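Local coordinates for GDSL-like protein (Collinsella aerofaciens ATCC 25986, PDB 7BXD) that probably hydrolyses acyl esters as a member of the GDSL-like lipase and acylhydrolase family of SGNH hydrolases, at residues S29-W40 against A65-S75; K146-K154 against V192-S201. One frame throughout, in Å; residues are numbered along the deposited sequence.

Contact 1 and contact 2 take the two borders of one five-stranded parallel sheet. Strand 66-71 is outermost on one side and strand 194-195 on the other. The central strand 100-104 bonds to both 30-35 and 146-150, so the contacts share a neighbour without touching; their centres are about 14 Å apart. Both are partly buried. In contact 1, strand 30-35 is mostly buried, 66-71 less so. In contact 2, Val148 to Met150 and Ile195 are buried, Val194 partly exposed. Contact 1 has six bridges against two and leads into the GDS sequence with the probable nucleophile Ser37. Contact 2 relies more on side chains, with Thr151 and Asp196 joining strand to helix. Beyond the strands, each has a lysine ammonium over an aromatic face.

Contact 1 (S29-W40 against A65-S75); sequences STICCFGDSTTW and AVVENFGIKGS
Lys73 lays its ammonium over one face of the Trp40 ring, while Gly71 O sits at the indole edge, 3.2 Å from Trp40 CD1. Strand 30-35 runs parallel beside 66-71 at one border of the SGNH-hydrolase sheet, with Cys32, Phe34 and Phe70 on one face. The Lys73 chain bends at its last two torsions (chi3 -64°, chi4 -72°), bringing NZ to 3.0 Å from the centroid of the six-membered ring of Trp40, a cation-pi contact almost on the ring normal. At the Phe34 ring, Phe70 O lies at the edge. Cys32 SG meets the Phe70 ring obliquely, 3.5 Å from CD2. Seven backbone hydrogen bonds join the two segments, from Val66 N to Ser29 O through to Ile72 N to Gly35 O. Strand 30-35 runs into the GDS sequence that names the GDSL family, so Ser37 is probably the nucleophile. Ser37 OG receives a weak bond from Gly74 N at 3.4 Å. Asp36 caps the following helix through OD1, which takes both Thr38 N and Thr38 OG1. A water bridges Asp36 OD2 and Ser75 O. Asn69 OD1 closes an Asx turn with Gly71 N. Asn69 ND2 donates to Thr39 O at 2.8 Å, from above the carbonyl plane.

Contact 2 (K146-K154 against V192-S201); sequences KLVFMTPCK and VPVIDLYAQS
Val192 CG1 leads the segment 192-201 into the contact, 3.6 Å from Leu147 O and 4.0 Å from Phe149 CD1. Residues 194-195 form a short parallel edge strand beside 146-150 in the SGNH-hydrolase sheet; a helix begins at Leu197. Pro193 O accepts a hydrogen bond from Phe149 N, and Pro193 CD rests near Leu147 O. Val194 points to the same side of the sheet as Phe149, and its CG1 meets Thr151 CG2. Ile195 N donates to Phe149 O, and Ile195 O accepts from Thr151 N. Ile195 CD1 packs against Val148 CG1 and Met150 SD. Asp196 is the N-cap. Its OD1 accepts from Thr151 OG1 at 2.7 Å and Ala199 N at 3.1 Å, from opposite faces of the carboxylate. Leu197 CD1 meets Met150 CE, and its CB touches Cys153 SG. Tyr198 N donates to Thr151 OG1 at 2.9 Å. With OG1 set between the backbone N and the carbonyl carbon (chi1 55°), this hydroxyl ties the strand end to the helix start. The Tyr198 ring has Pro152 O at its edge, in plane, and Lys154 over one face. Lys154 NZ stands 3.5 Å from the ring centroid of Tyr198 and also donates to Tyr198 O at 2.8 Å, from above the carbonyl plane.

Contact 1 (S29-W40 against A65-S75)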
ATOM      1  N   SER A  29       5.254  18.173  -8.409  1.00 24.22           N
ATOM      2  CA  SER A  29       4.005  17.432  -8.397  1.00 22.55           C
ATOM      3  C   SER A  29       3.379  17.425  -7.012  1.00 20.51           C
ATOM      4  O   SER A  29       4.079  17.473  -5.992  1.00 21.63           O
ATOM      5  CB  SER A  29       4.234  15.979  -8.833  1.00 23.72           C
ATOM      6  OG  SER A  29       4.443  15.863 -10.241  1.00 25.26           O
ATOM      7  N   THR A  30       2.048  17.269  -6.988  1.00 18.64           N
ATOM      8  CA  THR A  30       1.331  16.841  -5.787  1.00 18.49           C
ATOM      9  C   THR A  30       1.106  15.333  -5.883  1.00 16.86           C
ATOM     10  O   THR A  30       0.563  14.845  -6.882  1.00 18.08           O
ATOM     11  CB  THR A  30      -0.007  17.582  -5.672  1.00 20.15           C
ATOM     12  OG1 THR A  30       0.261  18.978  -5.504  1.00 22.13           O
ATOM     13  CG2 THR A  30      -0.827  17.110  -4.463  1.00 21.16           C
ATOM     14  N   ILE A  31       1.504  14.612  -4.833  1.00 16.34           N
ATOM     15  CA  ILE A  31       1.503  13.149  -4.819  1.00 15.51           C
ATOM     16  C   ILE A  31       0.515  12.697  -3.745  1.00 15.17           C
ATOM     17  O   ILE A  31       0.717  12.984  -2.557  1.00 16.69           O
ATOM     18  CB  ILE A  31       2.911  12.604  -4.529  1.00 16.22           C
ATOM     19  CG1 ILE A  31       3.916  13.158  -5.565  1.00 17.78           C
ATOM     20  CG2 ILE A  31       2.893  11.072  -4.532  1.00 16.76           C
ATOM     21  CD1 ILE A  31       5.364  12.758  -5.299  1.00 19.21           C
ATOM     22  N   CYS A  32      -0.536  11.989  -4.155  1.00 14.80           N
ATOM     23  CA  CYS A  32      -1.564  11.504  -3.240  1.00 14.89           C
ATOM     24  C   CYS A  32      -1.271  10.048  -2.875  1.00 14.28           C
ATOM     25  O   CYS A  32      -1.303   9.171  -3.744  1.00 15.00           O
ATOM     26  CB  CYS A  32      -2.931  11.640  -3.909  1.00 16.55           C
ATOM     27  SG  CYS A  32      -4.274  11.059  -2.876  1.00 17.68           S
ATOM     28  N   CYS A  33      -0.949   9.802  -1.589  1.00 14.15           N
ATOM     29  CA  CYS A  33      -0.559   8.479  -1.097  1.00 14.12           C
ATOM     30  C   CYS A  33      -1.770   7.831  -0.425  1.00 13.63           C
ATOM     31  O   CYS A  33      -2.164   8.229   0.689  1.00 14.51           O
ATOM     32  CB  CYS A  33       0.632   8.617  -0.140  1.00 15.09           C
ATOM     33  SG  CYS A  33       2.061   9.376  -0.958  1.00 15.55           S
ATOM     34  N   PHE A  34      -2.354   6.835  -1.093  1.00 13.61           N
ATOM     35  CA  PHE A  34      -3.586   6.185  -0.677  1.00 13.22           C
ATOM     36  C   PHE A  34      -3.176   4.815  -0.121  1.00 13.10           C
ATOM     37  O   PHE A  34      -2.593   3.995  -0.854  1.00 13.68           O
ATOM     38  CB  PHE A  34      -4.448   6.064  -1.929  1.00 13.85           C
ATOM     39  CG  PHE A  34      -5.867   5.599  -1.719  1.00 14.06           C
ATOM     40  CD1 PHE A  34      -6.585   5.899  -0.564  1.00 13.78           C
ATOM     41  CD2 PHE A  34      -6.516   4.905  -2.753  1.00 14.79           C
ATOM     42  CE1 PHE A  34      -7.923   5.524  -0.437  1.00 14.44           C
ATOM     43  CE2 PHE A  34      -7.863   4.534  -2.636  1.00 14.90           C
ATOM     44  CZ  PHE A  34      -8.572   4.847  -1.483  1.00 15.00           C
ATOM     45  N   GLY A  35      -3.410   4.594   1.172  1.00 13.42           N
ATOM     46  CA  GLY A  35      -2.883   3.400   1.795  1.00 13.80           C
ATOM     47  C   GLY A  35      -3.598   3.002   3.072  1.00 13.54           C
ATOM     48  O   GLY A  35      -4.685   3.507   3.398  1.00 13.88           O
ATOM     49  N   ASP A  36      -2.973   2.070   3.791  1.00 13.42           N
ATOM     50  CA  ASP A  36      -3.515   1.493   5.034  1.00 13.06           C
ATOM     51  C   ASP A  36      -2.684   2.005   6.221  1.00 12.89           C
ATOM     52  O   ASP A  36      -2.194   3.150   6.182  1.00 13.58           O
ATOM     53  CB  ASP A  36      -3.647  -0.031   4.884  1.00 14.01           C
ATOM     54  CG  ASP A  36      -2.314  -0.738   4.633  1.00 14.00           C
ATOM     55  OD1 ASP A  36      -1.243  -0.182   5.002  1.00 14.07           O
ATOM     56  OD2 ASP A  36      -2.342  -1.841   4.048  1.00 14.61           O
ATOM     57  N   SER A  37      -2.542   1.196   7.267  1.00 13.08           N
ATOM     58  CA  SER A  37      -1.718   1.591   8.413  1.00 13.91           C
ATOM     59  C   SER A  37      -0.299   1.958   8.002  1.00 13.61           C
ATOM     60  O   SER A  37       0.356   2.771   8.681  1.00 14.09           O
ATOM     61  CB  SER A  37      -1.600   0.459   9.435  1.00 15.79           C
ATOM     62  OG  SER A  37      -2.844  -0.141   9.731  1.00 17.98           O
ATOM     63  N   THR A  38       0.230   1.290   6.966  1.00 13.37           N
ATOM     64  CA  THR A  38       1.608   1.498   6.526  1.00 13.57           C
ATOM     65  C   THR A  38       1.781   2.747   5.687  1.00 13.72           C
ATOM     66  O   THR A  38       2.910   3.063   5.295  1.00 14.64           O
ATOM     67  CB  THR A  38       2.149   0.242   5.806  1.00 13.89           C
ATOM     68  OG1 THR A  38       1.387  -0.070   4.623  1.00 14.62           O
ATOM     69  CG2 THR A  38       2.166  -0.960   6.750  1.00 15.67           C
ATOM     70  N   THR A  39       0.684   3.467   5.412  1.00 13.56           N
ATOM     71  CA  THR A  39       0.742   4.847   4.949  1.00 13.55           C
ATOM     72  C   THR A  39       0.343   5.822   6.052  1.00 13.73           C
ATOM     73  O   THR A  39       0.997   6.861   6.219  1.00 14.30           O
ATOM     74  CB  THR A  39      -0.146   5.047   3.695  1.00 13.67           C
ATOM     75  OG1 THR A  39       0.407   4.282   2.613  1.00 14.56           O
ATOM     76  CG2 THR A  39      -0.177   6.490   3.265  1.00 14.98           C
ATOM     77  N   TRP A  40      -0.707   5.522   6.838  1.00 13.77           N
ATOM     78  CA  TRP A  40      -1.095   6.419   7.930  1.00 14.09           C
ATOM     79  C   TRP A  40       0.093   6.729   8.833  1.00 14.00           C
ATOM     80  O   TRP A  40       0.250   7.871   9.299  1.00 14.76           O
ATOM     81  CB  TRP A  40      -2.212   5.785   8.756  1.00 14.96           C
ATOM     82  CG  TRP A  40      -2.744   6.735   9.809  1.00 14.93           C
ATOM     83  CD1 TRP A  40      -3.646   7.741   9.613  1.00 16.30           C
ATOM     84  CD2 TRP A  40      -2.389   6.776  11.210  1.00 14.58           C
ATOM     85  NE1 TRP A  40      -3.873   8.409  10.797  1.00 16.86           N
ATOM     86  CE2 TRP A  40      -3.114   7.839  11.793  1.00 15.83           C
ATOM     87  CE3 TRP A  40      -1.545   6.008  12.013  1.00 14.95           C
ATOM     88  CZ2 TRP A  40      -2.996   8.169  13.147  1.00 16.10           C
ATOM     89  CZ3 TRP A  40      -1.439   6.311  13.366  1.00 15.90           C
ATOM     90  CH2 TRP A  40      -2.149   7.403  13.914  1.00 16.04           C
ATOM     91  N   ALA A  65       8.277  17.979  -3.921  1.00 22.17           N
ATOM     92  CA  ALA A  65       6.904  17.546  -4.164  1.00 21.19           C
ATOM     93  C   ALA A  65       6.041  17.778  -2.924  1.00 20.29           C
ATOM     94  O   ALA A  65       6.514  17.718  -1.781  1.00 21.09           O
ATOM     95  CB  ALA A  65       6.886  16.057  -4.498  1.00 21.74           C
ATOM     96  N   VAL A  66       4.756  18.033  -3.157  1.00 20.37           N
ATOM     97  CA  VAL A  66       3.782  18.157  -2.082  1.00 20.86           C
ATOM     98  C   VAL A  66       3.137  16.793  -1.920  1.00 19.55           C
ATOM     99  O   VAL A  66       2.615  16.234  -2.889  1.00 21.56           O
ATOM    100  CB  VAL A  66       2.740  19.234  -2.409  1.00 22.61           C
ATOM    101  CG1 VAL A  66       1.622  19.250  -1.358  1.00 24.38           C
ATOM    102  CG2 VAL A  66       3.414  20.586  -2.500  1.00 24.53           C
ATOM    103  N   VAL A  67       3.187  16.232  -0.722  1.00 18.24           N
ATOM    104  CA  VAL A  67       2.761  14.855  -0.508  1.00 17.70           C
ATOM    105  C   VAL A  67       1.564  14.857   0.430  1.00 18.11           C
ATOM    106  O   VAL A  67       1.617  15.463   1.509  1.00 20.73           O
ATOM    107  CB  VAL A  67       3.911  13.984   0.025  1.00 18.51           C
ATOM    108  CG1 VAL A  67       3.439  12.536   0.173  1.00 18.97           C
ATOM    109  CG2 VAL A  67       5.110  14.042  -0.928  1.00 19.14           C
ATOM    110  N   GLU A  68       0.475  14.212   0.006  1.00 16.98           N
ATOM    111  CA  GLU A  68      -0.743  14.112   0.793  1.00 16.83           C
ATOM    112  C   GLU A  68      -0.904  12.689   1.318  1.00 16.01           C
ATOM    113  O   GLU A  68      -0.742  11.714   0.575  1.00 17.46           O
ATOM    114  CB  GLU A  68      -1.967  14.447  -0.070  1.00 19.12           C
ATOM    115  CG  GLU A  68      -1.854  15.769  -0.813  1.00 22.36           C
ATOM    116  CD  GLU A  68      -3.018  16.041  -1.719  1.00 25.34           C
ATOM    117  OE1 GLU A  68      -3.464  15.091  -2.394  1.00 24.43           O
ATOM    118  OE2 GLU A  68      -3.459  17.221  -1.776  1.00 29.04           O
ATOM    119  N   ASN A  69      -1.272  12.563   2.589  1.00 15.66           N
ATOM    120  CA  ASN A  69      -1.418  11.270   3.257  1.00 15.88           C
ATOM    121  C   ASN A  69      -2.903  10.911   3.345  1.00 15.56           C
ATOM    122  O   ASN A  69      -3.643  11.517   4.124  1.00 17.27           O
ATOM    123  CB  ASN A  69      -0.788  11.351   4.645  1.00 16.04           C
ATOM    124  CG  ASN A  69      -0.735  10.001   5.331  1.00 15.89           C
ATOM    125  OD1 ASN A  69      -1.753   9.302   5.425  1.00 16.89           O
ATOM    126  ND2 ASN A  69       0.436   9.620   5.823  1.00 16.24           N
ATOM    127  N   PHE A  70      -3.320   9.896   2.586  1.00 14.95           N
ATOM    128  CA  PHE A  70      -4.651   9.307   2.692  1.00 14.78           C
ATOM    129  C   PHE A  70      -4.515   7.841   3.118  1.00 14.95           C
ATOM    130  O   PHE A  70      -5.024   6.917   2.475  1.00 16.04           O
ATOM    131  CB  PHE A  70      -5.450   9.473   1.389  1.00 15.11           C
ATOM    132  CG  PHE A  70      -5.902  10.888   1.147  1.00 15.38           C
ATOM    133  CD1 PHE A  70      -7.121  11.330   1.641  1.00 15.84           C
ATOM    134  CD2 PHE A  70      -5.095  11.798   0.459  1.00 16.41           C
ATOM    135  CE1 PHE A  70      -7.531  12.656   1.416  1.00 16.68           C
ATOM    136  CE2 PHE A  70      -5.518  13.116   0.233  1.00 17.53           C
ATOM    137  CZ  PHE A  70      -6.749  13.526   0.696  1.00 16.14           C
ATOM    138  N   GLY A  71      -3.804   7.621   4.218  1.00 15.55           N
ATOM    139  CA  GLY A  71      -3.721   6.309   4.819  1.00 15.85           C
ATOM    140  C   GLY A  71      -4.730   6.177   5.948  1.00 15.77           C
ATOM    141  O   GLY A  71      -4.929   7.119   6.727  1.00 17.69           O
ATOM    142  N   ILE A  72      -5.342   4.988   6.065  1.00 15.33           N
ATOM    143  CA  ILE A  72      -6.303   4.656   7.122  1.00 15.87           C
ATOM    144  C   ILE A  72      -5.948   3.286   7.695  1.00 15.03           C
ATOM    145  O   ILE A  72      -5.858   2.288   6.959  1.00 15.31           O
ATOM    146  CB  ILE A  72      -7.759   4.685   6.606  1.00 16.46           C
ATOM    147  CG1 ILE A  72      -8.176   6.121   6.285  1.00 17.76           C
ATOM    148  CG2 ILE A  72      -8.740   4.000   7.573  1.00 18.14           C
ATOM    149  CD1 ILE A  72      -8.316   7.060   7.516  1.00 19.81           C
ATOM    150  N   LYS A  73      -5.738   3.247   9.018  1.00 14.76           N
ATOM    151  CA  LYS A  73      -5.463   1.989   9.706  1.00 14.81           C
ATOM    152  C   LYS A  73      -6.590   0.977   9.516  1.00 15.71           C
ATOM    153  O   LYS A  73      -7.771   1.317   9.595  1.00 16.68           O
ATOM    154  CB  LYS A  73      -5.239   2.237  11.189  1.00 15.63           C
ATOM    155  CG  LYS A  73      -3.923   2.962  11.481  1.00 15.74           C
ATOM    156  CD  LYS A  73      -3.714   3.144  12.988  1.00 17.70           C
ATOM    157  CE  LYS A  73      -4.778   4.021  13.538  1.00 22.65           C
ATOM    158  NZ  LYS A  73      -4.660   5.401  13.173  1.00 26.38           N
ATOM    159  N   GLY A  74      -6.217  -0.290   9.301  1.00 16.40           N
ATOM    160  CA  GLY A  74      -7.182  -1.370   9.188  1.00 17.53           C
ATOM    161  C   GLY A  74      -7.790  -1.545   7.816  1.00 16.88           C
ATOM    162  O   GLY A  74      -8.519  -2.522   7.605  1.00 17.66           O
ATOM    163  N   SER A  75      -7.502  -0.662   6.856  1.00 15.60           N
ATOM    164  CA  SER A  75      -8.224  -0.667   5.588  1.00 15.09           C
ATOM    165  C   SER A  75      -7.748  -1.792   4.659  1.00 14.62           C
ATOM    166  O   SER A  75      -6.543  -1.959   4.416  1.00 14.27           O
ATOM    167  CB  SER A  75      -8.031   0.702   4.917  1.00 16.11           C
ATOM    168  OG  SER A  75      -8.742   0.780   3.680  1.00 15.24           O
TER
HETATM  169  O   HOH W   1      -4.359  -3.419   3.169  1.00 14.28           O

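Contact 2 (K146-K154 against V192-S201)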
ATOM      1  N   LYS A 146      -0.720  10.441 -13.086  1.00 15.45           N
ATOM      2  CA  LYS A 146       0.032   9.193 -13.146  1.00 15.51           C
ATOM      3  C   LYS A 146      -0.405   8.335 -11.964  1.00 15.46           C
ATOM      4  O   LYS A 146      -0.744   8.858 -10.896  1.00 17.83           O
ATOM      5  CB  LYS A 146       1.538   9.482 -13.064  1.00 18.99           C
ATOM      6  CG  LYS A 146       2.191   9.867 -14.419  1.00 25.67           C
ATOM      7  CD  LYS A 146       1.579  10.874 -15.252  1.00 29.75           C
ATOM      8  CE  LYS A 146       2.699  11.477 -16.092  1.00 32.49           C
ATOM      9  NZ  LYS A 146       2.424  12.913 -16.288  1.00 34.42           N
ATOM     10  N   LEU A 147      -0.421   7.037 -12.157  1.00 14.44           N
ATOM     11  CA  LEU A 147      -0.835   6.076 -11.133  1.00 13.52           C
ATOM     12  C   LEU A 147       0.242   5.019 -10.994  1.00 13.25           C
ATOM     13  O   LEU A 147       0.659   4.398 -11.990  1.00 14.00           O
ATOM     14  CB  LEU A 147      -2.151   5.425 -11.570  1.00 14.19           C
ATOM     15  CG  LEU A 147      -2.681   4.268 -10.721  1.00 14.24           C
ATOM     16  CD1 LEU A 147      -2.889   4.692  -9.261  1.00 15.17           C
ATOM     17  CD2 LEU A 147      -3.995   3.734 -11.339  1.00 15.53           C
ATOM     18  N   VAL A 148       0.682   4.795  -9.756  1.00 13.34           N
ATOM     19  CA  VAL A 148       1.714   3.808  -9.451  1.00 13.60           C
ATOM     20  C   VAL A 148       1.182   2.974  -8.292  1.00 12.86           C
ATOM     21  O   VAL A 148       0.743   3.532  -7.273  1.00 13.89           O
ATOM     22  CB  VAL A 148       3.043   4.494  -9.047  1.00 14.54           C
ATOM     23  CG1 VAL A 148       4.101   3.472  -8.694  1.00 15.32           C
ATOM     24  CG2 VAL A 148       3.562   5.437 -10.136  1.00 15.98           C
ATOM     25  N   PHE A 149       1.249   1.653  -8.421  1.00 12.24           N
ATOM     26  CA  PHE A 149       0.906   0.771  -7.308  1.00 12.43           C
ATOM     27  C   PHE A 149       2.197   0.316  -6.635  1.00 11.94           C
ATOM     28  O   PHE A 149       3.224   0.117  -7.291  1.00 13.47           O
ATOM     29  CB  PHE A 149       0.120  -0.472  -7.762  1.00 13.52           C
ATOM     30  CG  PHE A 149      -1.372  -0.302  -7.688  1.00 13.32           C
ATOM     31  CD1 PHE A 149      -2.021   0.662  -8.467  1.00 13.53           C
ATOM     32  CD2 PHE A 149      -2.129  -1.082  -6.811  1.00 14.30           C
ATOM     33  CE1 PHE A 149      -3.406   0.807  -8.371  1.00 14.03           C
ATOM     34  CE2 PHE A 149      -3.520  -0.934  -6.748  1.00 15.15           C
ATOM     35  CZ  PHE A 149      -4.159   0.012  -7.522  1.00 14.76           C
ATOM     36  N   MET A 150       2.130   0.119  -5.318  1.00 12.49           N
ATOM     37  CA  MET A 150       3.223  -0.488  -4.563  1.00 12.81           C
ATOM     38  C   MET A 150       2.701  -1.748  -3.907  1.00 12.74           C
ATOM     39  O   MET A 150       1.682  -1.723  -3.216  1.00 13.43           O
ATOM     40  CB  MET A 150       3.786   0.489  -3.500  1.00 13.69           C
ATOM     41  CG  MET A 150       4.092   1.851  -4.108  1.00 13.22           C
ATOM     42  SD  MET A 150       5.307   2.841  -3.211  1.00 13.94           S
ATOM     43  CE  MET A 150       4.453   3.041  -1.640  1.00 15.22           C
ATOM     44  N   THR A 151       3.371  -2.864  -4.145  1.00 12.71           N
ATOM     45  CA  THR A 151       2.917  -4.124  -3.562  1.00 12.66           C
ATOM     46  C   THR A 151       3.078  -4.086  -2.040  1.00 12.80           C
ATOM     47  O   THR A 151       3.976  -3.414  -1.520  1.00 13.50           O
ATOM     48  CB  THR A 151       3.690  -5.288  -4.165  1.00 13.29           C
ATOM     49  OG1 THR A 151       5.087  -5.016  -3.977  1.00 12.94           O
ATOM     50  CG2 THR A 151       3.385  -5.489  -5.650  1.00 14.18           C
ATOM     51  N   PRO A 152       2.209  -4.795  -1.314  1.00 12.84           N
ATOM     52  CA  PRO A 152       2.241  -4.723   0.156  1.00 13.53           C
ATOM     53  C   PRO A 152       3.498  -5.347   0.717  1.00 12.76           C
ATOM     54  O   PRO A 152       3.931  -6.427   0.282  1.00 13.94           O
ATOM     55  CB  PRO A 152       0.996  -5.535   0.575  1.00 14.22           C
ATOM     56  CG  PRO A 152       0.706  -6.450  -0.619  1.00 14.22           C
ATOM     57  CD  PRO A 152       1.073  -5.589  -1.815  1.00 13.95           C
ATOM     58  N   CYS A 153       4.095  -4.665   1.721  1.00 13.25           N
ATOM     59  CA  CYS A 153       5.319  -5.188   2.314  1.00 12.93           C
ATOM     60  C   CYS A 153       5.069  -6.512   3.035  1.00 12.45           C
ATOM     61  O   CYS A 153       3.959  -6.816   3.494  1.00 13.21           O
ATOM     62  CB  CYS A 153       5.907  -4.178   3.305  1.00 13.86           C
ATOM     63  SG  CYS A 153       6.623  -2.757   2.415  1.00 14.25           S
ATOM     64  N   LYS A 154       6.145  -7.280   3.201  1.00 12.90           N
ATOM     65  CA  LYS A 154       6.080  -8.497   4.003  1.00 12.94           C
ATOM     66  C   LYS A 154       5.871  -8.182   5.488  1.00 12.95           C
ATOM     67  O   LYS A 154       6.143  -7.076   5.982  1.00 13.48           O
ATOM     68  CB  LYS A 154       7.347  -9.320   3.802  1.00 13.74           C
ATOM     69  CG  LYS A 154       7.388  -9.936   2.400  1.00 13.95           C
ATOM     70  CD  LYS A 154       8.463 -11.002   2.264  1.00 14.53           C
ATOM     71  CE  LYS A 154       8.433 -11.772   0.929  1.00 14.34           C
ATOM     72  NZ  LYS A 154       8.891 -10.907  -0.209  1.00 14.33           N
ATOM     73  N   VAL A 192      -0.057  -0.462 -15.634  1.00 12.70           N
ATOM     74  CA  VAL A 192       0.242   0.401 -14.488  1.00 12.87           C
ATOM     75  C   VAL A 192       1.637   0.150 -13.922  1.00 12.51           C
ATOM     76  O   VAL A 192       1.937  -0.979 -13.531  1.00 14.16           O
ATOM     77  CB  VAL A 192      -0.801   0.218 -13.377  1.00 14.36           C
ATOM     78  CG1 VAL A 192      -0.448   0.996 -12.127  1.00 14.89           C
ATOM     79  CG2 VAL A 192      -2.170   0.663 -13.865  1.00 17.61           C
ATOM     80  N   PRO A 193       2.496   1.167 -13.794  1.00 12.75           N
ATOM     81  CA  PRO A 193       3.795   0.965 -13.140  1.00 14.72           C
ATOM     82  C   PRO A 193       3.648   0.484 -11.700  1.00 13.71           C
ATOM     83  O   PRO A 193       2.737   0.904 -10.970  1.00 13.51           O
ATOM     84  CB  PRO A 193       4.420   2.361 -13.212  1.00 16.69           C
ATOM     85  CG  PRO A 193       3.744   3.037 -14.362  1.00 17.18           C
ATOM     86  CD  PRO A 193       2.331   2.553 -14.295  1.00 14.60           C
ATOM     87  N   VAL A 194       4.588  -0.380 -11.289  1.00 15.53           N
ATOM     88  CA  VAL A 194       4.581  -0.976  -9.953  1.00 16.21           C
ATOM     89  C   VAL A 194       5.948  -0.787  -9.305  1.00 16.09           C
ATOM     90  O   VAL A 194       6.978  -1.018  -9.948  1.00 19.81           O
ATOM     91  CB  VAL A 194       4.233  -2.482 -10.018  1.00 18.11           C
ATOM     92  CG1 VAL A 194       4.356  -3.133  -8.654  1.00 20.60           C
ATOM     93  CG2 VAL A 194       2.826  -2.679 -10.571  1.00 19.17           C
ATOM     94  N   ILE A 195       5.955  -0.408  -8.029  1.00 13.89           N
ATOM     95  CA  ILE A 195       7.150  -0.484  -7.181  1.00 13.70           C
ATOM     96  C   ILE A 195       6.958  -1.692  -6.273  1.00 12.92           C
ATOM     97  O   ILE A 195       6.025  -1.721  -5.462  1.00 13.59           O
ATOM     98  CB  ILE A 195       7.334   0.802  -6.348  1.00 14.13           C
ATOM     99  CG1 ILE A 195       7.421   2.033  -7.254  1.00 14.53           C
ATOM    100  CG2 ILE A 195       8.569   0.651  -5.425  1.00 15.40           C
ATOM    101  CD1 ILE A 195       7.288   3.352  -6.539  1.00 15.86           C
ATOM    102  N   ASP A 196       7.813  -2.705  -6.431  1.00 13.62           N
ATOM    103  CA  ASP A 196       7.564  -3.996  -5.774  1.00 13.14           C
ATOM    104  C   ASP A 196       8.213  -3.994  -4.391  1.00 12.83           C
ATOM    105  O   ASP A 196       9.284  -4.585  -4.166  1.00 13.90           O
ATOM    106  CB  ASP A 196       8.053  -5.144  -6.651  1.00 13.91           C
ATOM    107  CG  ASP A 196       7.544  -6.494  -6.181  1.00 14.88           C
ATOM    108  OD1 ASP A 196       6.952  -6.612  -5.079  1.00 14.72           O
ATOM    109  OD2 ASP A 196       7.781  -7.470  -6.922  1.00 17.12           O
ATOM    110  N   LEU A 197       7.554  -3.306  -3.441  1.00 12.78           N
ATOM    111  CA  LEU A 197       8.028  -3.276  -2.054  1.00 12.69           C
ATOM    112  C   LEU A 197       7.899  -4.630  -1.365  1.00 12.78           C
ATOM    113  O   LEU A 197       8.725  -4.942  -0.481  1.00 12.84           O
ATOM    114  CB  LEU A 197       7.278  -2.218  -1.233  1.00 13.32           C
ATOM    115  CG  LEU A 197       7.507  -0.769  -1.674  1.00 13.96           C
ATOM    116  CD1 LEU A 197       6.689   0.161  -0.759  1.00 14.36           C
ATOM    117  CD2 LEU A 197       8.994  -0.377  -1.703  1.00 14.41           C
ATOM    118  N   TYR A 198       6.912  -5.438  -1.762  1.00 12.51           N
ATOM    119  CA  TYR A 198       6.850  -6.815  -1.269  1.00 12.91           C
ATOM    120  C   TYR A 198       8.193  -7.512  -1.439  1.00 12.48           C
ATOM    121  O   TYR A 198       8.705  -8.153  -0.509  1.00 13.24           O
ATOM    122  CB  TYR A 198       5.753  -7.564  -2.023  1.00 13.09           C
ATOM    123  CG  TYR A 198       5.668  -9.031  -1.657  1.00 12.64           C
ATOM    124  CD1 TYR A 198       5.074  -9.470  -0.465  1.00 13.45           C
ATOM    125  CD2 TYR A 198       6.172 -10.007  -2.537  1.00 13.99           C
ATOM    126  CE1 TYR A 198       4.969 -10.837  -0.177  1.00 14.17           C
ATOM    127  CE2 TYR A 198       6.059 -11.360  -2.261  1.00 15.37           C
ATOM    128  CZ  TYR A 198       5.478 -11.781  -1.073  1.00 14.98           C
ATOM    129  OH  TYR A 198       5.411 -13.120  -0.760  1.00 16.43           O
ATOM    130  N   ALA A 199       8.758  -7.413  -2.654  1.00 13.04           N
ATOM    131  CA  ALA A 199      10.004  -8.108  -2.960  1.00 13.64           C
ATOM    132  C   ALA A 199      11.247  -7.312  -2.595  1.00 13.22           C
ATOM    133  O   ALA A 199      12.300  -7.931  -2.377  1.00 14.28           O
ATOM    134  CB  ALA A 199      10.041  -8.421  -4.463  1.00 15.22           C
ATOM    135  N   GLN A 200      11.183  -5.961  -2.554  1.00 13.05           N
ATOM    136  CA  GLN A 200      12.419  -5.170  -2.568  1.00 14.63           C
ATOM    137  C   GLN A 200      12.391  -3.945  -1.663  1.00 13.79           C
ATOM    138  O   GLN A 200      13.148  -2.996  -1.892  1.00 15.11           O
ATOM    139  CB  GLN A 200      12.768  -4.727  -3.977  1.00 16.92           C
ATOM    140  CG  GLN A 200      13.077  -5.886  -4.912  1.00 20.44           C
ATOM    141  CD  GLN A 200      13.822  -5.454  -6.151  1.00 24.84           C
ATOM    142  OE1 GLN A 200      14.378  -4.356  -6.210  1.00 26.30           O
ATOM    143  NE2 GLN A 200      13.793  -6.295  -7.174  1.00 27.92           N
ATOM    144  N   SER A 201      11.597  -3.941  -0.597  1.00 13.30           N
ATOM    145  CA  SER A 201      11.601  -2.750   0.262  1.00 13.68           C
ATOM    146  C   SER A 201      12.935  -2.494   0.953  1.00 13.56           C
ATOM    147  O   SER A 201      13.199  -1.352   1.378  1.00 14.47           O
ATOM    148  CB  SER A 201      10.547  -2.860   1.338  1.00 14.28           C
ATOM    149  OG  SER A 201      10.925  -3.879   2.241  1.00 15.09           O
TER